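Local coordinates for protein peptidase, M20/M25/M40 family (Staphylococcus aureus, PDB 4EWT) that probably hydrolyses amide bonds of N-acylated amino acids or related substrates as a dimanganese amidohydrolase of the M20 peptidase family, at residues 103-111 with 160-168; 218-227 with 266-277. All coordinates share one frame; numbering follows the deposited sequence.

Running from the N terminus, the chain first closes contact 1, where residues 103-111, at the start of helix 105-120, meet strand 159-166 of the mixed sheet, closing off 48 intervening residues. This ties a sheet-covering helix to a central strand at the dimanganese site. Only then does contact 2 open: helix 208-226 runs out, two strands of the antiparallel sheet follow, and helix 264-285 returns alongside it. The contacts are therefore in series, neither nested nor crossed. Their centres lie 34 Å apart, with nearest atoms about 18 Å apart, contact 1 in the metal-binding domain and contact 2 in the separate domain built on the antiparallel sheet.

Contact 1. Residues 103-111 with 160-168; sequences CGHDAHTAY and VLGVHVMST. With MN (manganese (II) ion), chain F; MN (manganese (II) ion), chain E.
A chi1 of -150° swings the His164 ring far from its backbone N, while His108 keeps its ring beside the backbone N (chi1 -58°), and the two imidazoles meet edge to face. This is the dinuclear metal site of an M20-family peptidase, set where helix 105-120 lies over strand 159-166 of the mixed sheet. CE1 of His108 stands over the centre of the His164 ring, 3.4 Å from His164 CG, with the planes 75° apart. The next atom of the same ring, NE2 of His108, accepts a hydrogen bond from the backbone N of Val165 at 2.9 Å. With ND1 of His108 bonded to Asp78, both ring nitrogens have partners, which fixes the rotation of the imidazole. Its faces are covered too, by the carbonyls of Val163 and Gly104 on opposite sides.

His164 is steadied in turn: its ND1 donates to its neighbour's carbonyl, Val165 O, almost in the ring plane, and NE2 is left to the metal. That manganese is held by His164 NE2 and His105 NE2, both at 2.3 Å, by Cys103 SG and by two waters. Cys103 SG also binds the second manganese, whose protein ligands are completed by Glu139 and His362, so one sulfur and one water bridge the pair. Gly104, at the N-cap position of the helix, lies with its CA against Val165 CG2, and its positive phi turns the chain between the two metal ligands Cys103 and His105. Further along the helix, a water links the Tyr111 hydroxyl to the strand backbone, accepting from Tyr111 OH at 2.9 Å and donating to Val163 O at 2.7 Å.

Contact 2. Residues 218-227 with 266-277; sequences ALQTVVSRRL and TKATIEKEIKRL. With PE7 (1-deoxy-1-thio-heptaethylene glycol), chain L.
Arg226 and Glu273 cross at about a right angle, and their salt bridge is loose: Arg226 NE gives Glu273 OE1 a weak hydrogen bond of 3.3 Å, bent to 130°, with the guanidinium and carboxylate planes 62° apart. Glu273 has a two-pronged partner in its own helix. Arg276 comes side-on, its NE to Glu273 OE1 and its NH2 to Glu273 OE2, both at 2.9 Å and nearly straight, each oxygen being met on its syn side. OE1 thus serves two arginines, and the carboxylate probably offsets part of their charge, Arg226 NH2 and Arg276 NE lying 4.5 Å apart. The other Arg226 nitrogens turn to the second subunit: NH1 donates to Asn206 OD1 there, while NH2 has a weak bond to Tyr285 O of that subunit. Bound thio-heptaethylene glycol passes over one face of each guanidinium, its C20 3.5 Å from Arg276 NH2.

Helices 208-226 and 264-285 run roughly antiparallel here, at 147°, on the antiparallel sheet of the second domain, and Leu219, Ile270 and Ile274 all touch strand 233-242 beneath. At the helix interface Val222 is a knob in the hole formed by Ile270, Glu273, Ile274 and Leu277. With CG1 anti to the backbone N, its CG2 reaches Leu277 CD1 at 3.7 Å. Leu219 CD1 meets Ile274 CG1 at the same distance. At the other end Leu227 CD2 lies 3.7 Å from Thr269 CG2 and also touches CG2 of Thr266, whose hydroxyl OG1 is hydrogen-bonded to Glu231 and Thr263. Thr221 OG1 donates to Ala218 O at 2.6 Å, a carbonyl that also takes the backbone N of Thr221.

Contact 1. Residues 103-111 with 160-168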
loop_
_atom_site.group_PDB
_atom_site.type_symbol
_atom_site.label_atom_id
_atom_site.label_comp_id
_atom_site.label_asym_id
_atom_site.label_seq_id
_atom_site.Cartn_x
_atom_site.Cartn_y
_atom_site.Cartn_z
ATOM N N CYS A 103 -17.849 28.985 -18.676
ATOM C CA CYS A 103 -17.399 29.590 -17.405
ATOM C C CYS A 103 -17.918 31.024 -17.203
ATOM O O CYS A 103 -17.521 31.709 -16.256
ATOM C CB CYS A 103 -15.868 29.563 -17.299
ATOM S SG CYS A 103 -15.212 29.457 -15.607
ATOM N N GLY A 104 -18.794 31.472 -18.101
ATOM C CA GLY A 104 -19.462 32.764 -17.965
ATOM C C GLY A 104 -18.602 33.945 -18.370
ATOM O O GLY A 104 -18.913 35.085 -18.026
ATOM N N HIS A 105 -17.524 33.675 -19.105
ATOM C CA HIS A 105 -16.616 34.725 -19.581
ATOM C C HIS A 105 -17.305 35.657 -20.586
ATOM O O HIS A 105 -16.973 36.834 -20.675
ATOM C CB HIS A 105 -15.354 34.116 -20.201
ATOM C CG HIS A 105 -14.456 33.427 -19.220
ATOM N ND1 HIS A 105 -13.191 32.992 -19.555
ATOM C CD2 HIS A 105 -14.633 33.099 -17.917
ATOM C CE1 HIS A 105 -12.629 32.426 -18.505
ATOM N NE2 HIS A 105 -13.483 32.474 -17.500
ATOM N N ASP A 106 -18.261 35.120 -21.341
ATOM C CA ASP A 106 -19.119 35.941 -22.196
ATOM C C ASP A 106 -19.924 36.936 -21.351
ATOM O O ASP A 106 -20.048 38.112 -21.719
ATOM C CB ASP A 106 -20.055 35.065 -23.035
ATOM C CG ASP A 106 -20.890 34.108 -22.188
ATOM O OD1 ASP A 106 -20.421 33.660 -21.113
ATOM O OD2 ASP A 106 -22.024 33.812 -22.602
ATOM N N ALA A 107 -20.443 36.466 -20.214
ATOM C CA ALA A 107 -21.181 37.328 -19.295
ATOM C C ALA A 107 -20.267 38.342 -18.612
ATOM O O ALA A 107 -20.648 39.493 -18.442
ATOM C CB ALA A 107 -21.932 36.510 -18.267
ATOM N N HIS A 108 -19.055 37.934 -18.239
ATOM C CA HIS A 108 -18.093 38.889 -17.701
ATOM C C HIS A 108 -17.793 40.026 -18.692
ATOM O O HIS A 108 -17.768 41.197 -18.317
ATOM C CB HIS A 108 -16.803 38.205 -17.270
ATOM C CG HIS A 108 -17.001 37.126 -16.249
ATOM N ND1 HIS A 108 -16.112 36.087 -16.091
ATOM C CD2 HIS A 108 -17.991 36.916 -15.348
ATOM C CE1 HIS A 108 -16.539 35.287 -15.129
ATOM N NE2 HIS A 108 -17.681 35.762 -14.669
ATOM N N THR A 109 -17.583 39.668 -19.954
ATOM C CA THR A 109 -17.286 40.650 -20.991
ATOM C C THR A 109 -18.488 41.570 -21.236
ATOM O O THR A 109 -18.342 42.791 -21.325
ATOM C CB THR A 109 -16.829 39.936 -22.279
ATOM O OG1 THR A 109 -15.721 39.089 -21.952
ATOM C CG2 THR A 109 -16.399 40.928 -23.358
ATOM N N ALA A 110 -19.674 40.973 -21.288
ATOM C CA ALA A 110 -20.906 41.710 -21.554
ATOM C C ALA A 110 -21.140 42.852 -20.566
ATOM O O ALA A 110 -21.329 44.016 -20.975
ATOM C CB ALA A 110 -22.111 40.759 -21.585
ATOM N N TYR A 111 -21.124 42.529 -19.274
ATOM C CA TYR A 111 -21.431 43.531 -18.257
ATOM C C TYR A 111 -20.327 44.593 -18.197
ATOM O O TYR A 111 -20.620 45.768 -18.001
ATOM C CB TYR A 111 -21.679 42.901 -16.877
ATOM C CG TYR A 111 -20.448 42.839 -15.995
ATOM C CD1 TYR A 111 -20.012 43.964 -15.283
ATOM C CD2 TYR A 111 -19.717 41.665 -15.874
ATOM C CE1 TYR A 111 -18.866 43.916 -14.487
ATOM C CE2 TYR A 111 -18.576 41.605 -15.070
ATOM C CZ TYR A 111 -18.162 42.737 -14.379
ATOM O OH TYR A 111 -17.031 42.684 -13.589
ATOM N N VAL A 160 -6.643 46.115 -8.069
ATOM C CA VAL A 160 -7.384 45.381 -9.100
ATOM C C VAL A 160 -8.643 44.765 -8.500
ATOM O O VAL A 160 -8.609 44.213 -7.410
ATOM C CB VAL A 160 -6.538 44.275 -9.782
ATOM C CG1 VAL A 160 -7.240 43.772 -11.052
ATOM C CG2 VAL A 160 -5.151 44.785 -10.128
ATOM N N LEU A 161 -9.756 44.878 -9.214
ATOM C CA LEU A 161 -10.989 44.226 -8.807
ATOM C C LEU A 161 -11.464 43.329 -9.940
ATOM O O LEU A 161 -11.342 43.670 -11.109
ATOM C CB LEU A 161 -12.061 45.263 -8.425
ATOM C CG LEU A 161 -13.471 44.776 -8.057
ATOM C CD1 LEU A 161 -13.472 43.936 -6.792
ATOM C CD2 LEU A 161 -14.428 45.944 -7.897
ATOM N N GLY A 162 -11.964 42.154 -9.589
ATOM C CA GLY A 162 -12.524 41.254 -10.578
ATOM C C GLY A 162 -13.756 40.583 -10.029
ATOM O O GLY A 162 -13.927 40.453 -8.819
ATOM N N VAL A 163 -14.614 40.147 -10.934
ATOM C CA VAL A 163 -15.849 39.495 -10.564
ATOM C C VAL A 163 -15.951 38.232 -11.389
ATOM O O VAL A 163 -15.567 38.221 -12.559
ATOM C CB VAL A 163 -17.082 40.406 -10.823
ATOM C CG1 VAL A 163 -18.371 39.592 -10.884
ATOM C CG2 VAL A 163 -17.192 41.462 -9.747
ATOM N N HIS A 164 -16.433 37.165 -10.758
ATOM C CA HIS A 164 -16.795 35.957 -11.468
ATOM C C HIS A 164 -18.235 35.610 -11.125
ATOM O O HIS A 164 -18.614 35.589 -9.944
ATOM C CB HIS A 164 -15.864 34.805 -11.066
ATOM C CG HIS A 164 -15.652 33.795 -12.148
ATOM N ND1 HIS A 164 -16.641 32.932 -12.559
ATOM C CD2 HIS A 164 -14.568 33.518 -12.909
ATOM C CE1 HIS A 164 -16.172 32.155 -13.519
ATOM N NE2 HIS A 164 -14.913 32.484 -13.745
ATOM N N VAL A 165 -19.041 35.371 -12.156
ATOM C CA VAL A 165 -20.370 34.778 -11.982
ATOM C C VAL A 165 -20.235 33.336 -11.488
ATOM O O VAL A 165 -19.372 32.582 -11.961
ATOM C CB VAL A 165 -21.196 34.788 -13.289
ATOM C CG1 VAL A 165 -21.574 36.223 -13.679
ATOM C CG2 VAL A 165 -20.448 34.073 -14.437
ATOM N N MET A 166 -21.078 32.968 -10.527
ATOM C CA MET A 166 -21.066 31.631 -9.962
ATOM C C MET A 166 -22.397 30.928 -10.173
ATOM O O MET A 166 -23.389 31.233 -9.499
ATOM C CB MET A 166 -20.719 31.688 -8.478
ATOM C CG MET A 166 -19.368 32.321 -8.179
ATOM S SD MET A 166 -17.978 31.455 -8.929
ATOM C CE MET A 166 -17.573 30.292 -7.636
ATOM N N SER A 167 -22.406 29.977 -11.107
ATOM C CA SER A 167 -23.613 29.225 -11.468
ATOM C C SER A 167 -24.096 28.339 -10.324
ATOM O O SER A 167 -25.173 27.752 -10.392
ATOM C CB SER A 167 -23.342 28.356 -12.696
ATOM O OG SER A 167 -22.549 27.228 -12.349
ATOM N N THR A 168 -23.288 28.273 -9.273
ATOM C CA THR A 168 -23.494 27.378 -8.147
ATOM C C THR A 168 -23.919 28.162 -6.897
ATOM O O THR A 168 -24.239 27.582 -5.863
ATOM C CB THR A 168 -22.187 26.551 -7.909
ATOM O OG1 THR A 168 -22.066 25.548 -8.930
ATOM C CG2 THR A 168 -22.140 25.887 -6.533
HETATM MN MN MN F . -13.687 31.551 -15.421
HETATM MN MN MN E . -13.119 28.275 -16.013
HETATM O O HOH W 1 -15.443 40.388 -14.198
HETATM O O HOH W 2 -11.705 30.083 -15.211
HETATM O O HOH W 3 -12.264 33.250 -14.989
#

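Contact 2. Residues 218-227 with 266-277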
loop_
_atom_site.group_PDB
_atom_site.type_symbol
_atom_site.label_atom_id
_atom_site.label_comp_id
_atom_site.label_asym_id
_atom_site.label_seq_id
_atom_site.Cartn_x
_atom_site.Cartn_y
_atom_site.Cartn_z
ATOM N N ALA A 218 1.602 5.198 -1.468
ATOM C CA ALA A 218 2.376 6.055 -0.564
ATOM C C ALA A 218 2.038 7.551 -0.725
ATOM O O ALA A 218 2.095 8.328 0.233
ATOM C CB ALA A 218 3.883 5.812 -0.764
ATOM N N LEU A 219 1.717 7.959 -1.948
ATOM C CA LEU A 219 1.386 9.349 -2.231
ATOM C C LEU A 219 0.176 9.872 -1.427
ATOM O O LEU A 219 0.071 11.074 -1.180
ATOM C CB LEU A 219 1.103 9.514 -3.712
ATOM C CG LEU A 219 1.029 10.936 -4.280
ATOM C CD1 LEU A 219 2.384 11.631 -4.175
ATOM C CD2 LEU A 219 0.597 10.826 -5.706
ATOM N N GLN A 220 -0.717 8.972 -1.026
ATOM C CA GLN A 220 -1.931 9.362 -0.303
ATOM C C GLN A 220 -1.589 9.989 1.052
ATOM O O GLN A 220 -2.402 10.725 1.599
ATOM C CB GLN A 220 -2.870 8.166 -0.112
ATOM C CG GLN A 220 -3.260 7.465 -1.455
ATOM C CD GLN A 220 -3.579 8.452 -2.564
ATOM O OE1 GLN A 220 -2.926 8.444 -3.624
ATOM N NE2 GLN A 220 -4.575 9.304 -2.333
ATOM N N THR A 221 -0.386 9.701 1.574
ATOM C CA THR A 221 0.051 10.277 2.840
ATOM C C THR A 221 0.395 11.748 2.754
ATOM O O THR A 221 0.446 12.412 3.781
ATOM C CB THR A 221 1.258 9.547 3.465
ATOM O OG1 THR A 221 2.360 9.564 2.538
ATOM C CG2 THR A 221 0.890 8.113 3.852
ATOM N N VAL A 222 0.626 12.267 1.552
ATOM C CA VAL A 222 0.857 13.716 1.406
ATOM C C VAL A 222 -0.346 14.514 1.915
ATOM O O VAL A 222 -0.218 15.375 2.795
ATOM C CB VAL A 222 1.195 14.108 -0.043
ATOM C CG1 VAL A 222 1.343 15.627 -0.178
ATOM C CG2 VAL A 222 2.477 13.389 -0.488
ATOM N N VAL A 223 -1.532 14.192 1.399
ATOM C CA VAL A 223 -2.724 14.858 1.891
ATOM C C VAL A 223 -3.075 14.335 3.288
ATOM O O VAL A 223 -3.478 15.112 4.164
ATOM C CB VAL A 223 -3.911 14.798 0.869
ATOM C CG1 VAL A 223 -5.214 15.268 1.498
ATOM C CG2 VAL A 223 -3.604 15.685 -0.369
ATOM N N SER A 224 -2.898 13.041 3.534
ATOM C CA SER A 224 -3.531 12.464 4.729
ATOM C C SER A 224 -2.697 12.613 5.997
ATOM O O SER A 224 -3.229 12.462 7.108
ATOM C CB SER A 224 -3.882 10.980 4.506
ATOM O OG SER A 224 -2.741 10.176 4.741
ATOM N N ARG A 225 -1.422 12.909 5.849
ATOM C CA ARG A 225 -0.474 12.986 6.932
ATOM C C ARG A 225 0.335 14.294 6.944
ATOM O O ARG A 225 0.479 14.904 7.945
ATOM C CB ARG A 225 0.407 11.742 7.011
ATOM C CG ARG A 225 -0.265 10.458 7.257
ATOM C CD ARG A 225 -0.567 10.271 8.681
ATOM N NE ARG A 225 -1.782 10.906 9.083
ATOM C CZ ARG A 225 -2.257 10.959 10.307
ATOM N NH1 ARG A 225 -1.624 10.445 11.305
ATOM N NH2 ARG A 225 -3.362 11.558 10.529
ATOM N N ARG A 226 0.811 14.700 5.792
ATOM C CA ARG A 226 1.797 15.787 5.689
ATOM C C ARG A 226 1.183 17.189 5.739
ATOM O O ARG A 226 1.867 18.168 6.066
ATOM C CB ARG A 226 2.608 15.629 4.400
ATOM C CG ARG A 226 3.438 14.356 4.366
ATOM C CD ARG A 226 4.374 14.295 5.556
ATOM N NE ARG A 226 5.434 13.311 5.360
ATOM C CZ ARG A 226 5.977 12.595 6.338
ATOM N NH1 ARG A 226 5.527 12.734 7.575
ATOM N NH2 ARG A 226 6.952 11.732 6.070
ATOM N N LEU A 227 -0.095 17.291 5.391
ATOM C CA LEU A 227 -0.803 18.557 5.470
ATOM C C LEU A 227 -1.596 18.616 6.758
ATOM O O LEU A 227 -2.083 17.599 7.249
ATOM C CB LEU A 227 -1.763 18.748 4.285
ATOM C CG LEU A 227 -1.172 18.799 2.882
ATOM C CD1 LEU A 227 -2.294 19.027 1.864
ATOM C CD2 LEU A 227 -0.097 19.896 2.780
ATOM N N THR A 266 1.023 25.705 1.443
ATOM C CA THR A 266 0.464 24.376 1.156
ATOM C C THR A 266 1.017 23.813 -0.164
ATOM O O THR A 266 1.401 22.646 -0.226
ATOM C CB THR A 266 -1.077 24.404 1.134
ATOM O OG1 THR A 266 -1.544 24.803 2.427
ATOM C CG2 THR A 266 -1.679 22.980 0.814
ATOM N N LYS A 267 1.085 24.642 -1.203
ATOM C CA LYS A 267 1.696 24.202 -2.460
ATOM C C LYS A 267 3.156 23.793 -2.271
ATOM O O LYS A 267 3.589 22.804 -2.852
ATOM C CB LYS A 267 1.579 25.263 -3.547
ATOM C CG LYS A 267 0.203 25.279 -4.241
ATOM C CD LYS A 267 0.080 26.435 -5.238
ATOM C CE LYS A 267 0.893 26.126 -6.490
ATOM N NZ LYS A 267 1.053 27.319 -7.357
ATOM N N ALA A 268 3.888 24.562 -1.463
ATOM C CA ALA A 268 5.302 24.312 -1.213
ATOM C C ALA A 268 5.509 23.005 -0.475
ATOM O O ALA A 268 6.369 22.220 -0.844
ATOM C CB ALA A 268 5.979 25.509 -0.443
ATOM N N THR A 269 4.724 22.785 0.573
ATOM C CA THR A 269 4.744 21.511 1.298
ATOM C C THR A 269 4.461 20.284 0.398
ATOM O O THR A 269 5.173 19.278 0.478
ATOM C CB THR A 269 3.745 21.539 2.451
ATOM O OG1 THR A 269 4.200 22.483 3.421
ATOM C CG2 THR A 269 3.586 20.148 3.104
ATOM N N ILE A 270 3.443 20.384 -0.459
ATOM C CA ILE A 270 3.073 19.282 -1.358
ATOM C C ILE A 270 4.213 18.948 -2.326
ATOM O O ILE A 270 4.528 17.790 -2.575
ATOM C CB ILE A 270 1.758 19.586 -2.154
ATOM C CG1 ILE A 270 0.549 19.561 -1.216
ATOM C CG2 ILE A 270 1.536 18.552 -3.264
ATOM C CD1 ILE A 270 -0.790 20.015 -1.869
ATOM N N GLU A 271 4.838 19.982 -2.850
ATOM C CA GLU A 271 5.913 19.799 -3.787
ATOM C C GLU A 271 7.111 19.135 -3.093
ATOM O O GLU A 271 7.749 18.256 -3.665
ATOM C CB GLU A 271 6.330 21.144 -4.385
ATOM C CG GLU A 271 7.514 21.007 -5.309
ATOM C CD GLU A 271 7.900 22.307 -5.990
ATOM O OE1 GLU A 271 7.200 23.337 -5.827
ATOM O OE2 GLU A 271 8.909 22.275 -6.713
ATOM N N LYS A 272 7.403 19.581 -1.872
ATOM C CA LYS A 272 8.480 19.007 -1.076
ATOM C C LYS A 272 8.227 17.531 -0.772
ATOM O O LYS A 272 9.128 16.703 -0.895
ATOM C CB LYS A 272 8.677 19.813 0.217
ATOM C CG LYS A 272 9.635 19.166 1.240
ATOM C CD LYS A 272 9.783 20.046 2.490
ATOM C CE LYS A 272 10.456 19.257 3.613
ATOM N NZ LYS A 272 10.752 20.103 4.816
ATOM N N GLU A 273 6.996 17.212 -0.373
ATOM C CA GLU A 273 6.646 15.842 -0.003
ATOM C C GLU A 273 6.538 14.857 -1.179
ATOM O O GLU A 273 6.859 13.678 -1.029
ATOM C CB GLU A 273 5.393 15.828 0.913
ATOM C CG GLU A 273 5.651 16.530 2.281
ATOM C CD GLU A 273 6.834 15.924 3.060
ATOM O OE1 GLU A 273 7.093 14.719 2.892
ATOM O OE2 GLU A 273 7.508 16.639 3.849
ATOM N N ILE A 274 6.110 15.348 -2.346
ATOM C CA ILE A 274 6.046 14.522 -3.553
ATOM C C ILE A 274 7.464 14.266 -4.047
ATOM O O ILE A 274 7.780 13.159 -4.478
ATOM C CB ILE A 274 5.206 15.203 -4.677
ATOM C CG1 ILE A 274 3.725 15.111 -4.335
ATOM C CG2 ILE A 274 5.510 14.588 -6.098
ATOM C CD1 ILE A 274 2.809 15.874 -5.293
ATOM N N LYS A 275 8.310 15.296 -3.987
ATOM C CA LYS A 275 9.733 15.118 -4.289
ATOM C C LYS A 275 10.430 14.131 -3.360
ATOM O O LYS A 275 11.283 13.386 -3.818
ATOM C CB LYS A 275 10.473 16.470 -4.346
ATOM C CG LYS A 275 10.156 17.221 -5.621
ATOM C CD LYS A 275 10.648 18.683 -5.641
ATOM C CE LYS A 275 10.433 19.275 -7.032
ATOM N NZ LYS A 275 11.040 20.661 -7.176
ATOM N N ARG A 276 10.034 14.083 -2.082
ATOM C CA ARG A 276 10.625 13.131 -1.114
ATOM C C ARG A 276 10.215 11.697 -1.437
ATOM O O ARG A 276 11.033 10.770 -1.426
ATOM C CB ARG A 276 10.188 13.452 0.332
ATOM C CG ARG A 276 10.986 12.662 1.416
ATOM C CD ARG A 276 10.176 12.532 2.729
ATOM N NE ARG A 276 9.823 13.827 3.294
ATOM C CZ ARG A 276 10.584 14.523 4.137
ATOM N NH1 ARG A 276 11.767 14.047 4.564
ATOM N NH2 ARG A 276 10.147 15.699 4.584
ATOM N N LEU A 277 8.936 11.513 -1.708
ATOM C CA LEU A 277 8.441 10.205 -2.128
ATOM C C LEU A 277 9.053 9.735 -3.422
ATOM O O LEU A 277 9.337 8.558 -3.574
ATOM C CB LEU A 277 6.932 10.211 -2.254
ATOM C CG LEU A 277 6.225 10.402 -0.921
ATOM C CD1 LEU A 277 4.743 10.620 -1.228
ATOM C CD2 LEU A 277 6.454 9.187 -0.004
HETATM S S1 PE7 L . 8.544 19.407 18.749
HETATM C C2 PE7 L . 10.125 19.662 19.644
HETATM C C3 PE7 L . 11.096 18.499 19.462
HETATM O O4 PE7 L . 11.586 18.478 18.106
HETATM C C5 PE7 L . 12.826 17.766 18.044
HETATM C C6 PE7 L . 12.710 16.665 17.009
HETATM O O7 PE7 L . 12.714 17.340 15.750
HETATM C C8 PE7 L . 12.457 16.388 14.710
HETATM C C9 PE7 L . 12.369 17.049 13.345
HETATM O O10 PE7 L . 11.755 18.312 13.450
HETATM C C11 PE7 L . 11.016 18.584 12.265
HETATM C C12 PE7 L . 9.567 18.921 12.540
HETATM O O13 PE7 L . 8.806 18.193 11.564
HETATM C C14 PE7 L . 7.401 18.379 11.695
HETATM C C15 PE7 L . 6.798 17.145 11.046
HETATM O O16 PE7 L . 7.443 16.979 9.801
HETATM C C17 PE7 L . 6.921 15.849 9.111
HETATM C C18 PE7 L . 7.922 15.522 8.027
HETATM O O19 PE7 L . 8.892 14.696 8.664
HETATM C C20 PE7 L . 9.727 14.100 7.666
HETATM C C21 PE7 L . 11.190 14.015 8.128
HETATM O O22 PE7 L . 11.578 15.186 8.861
#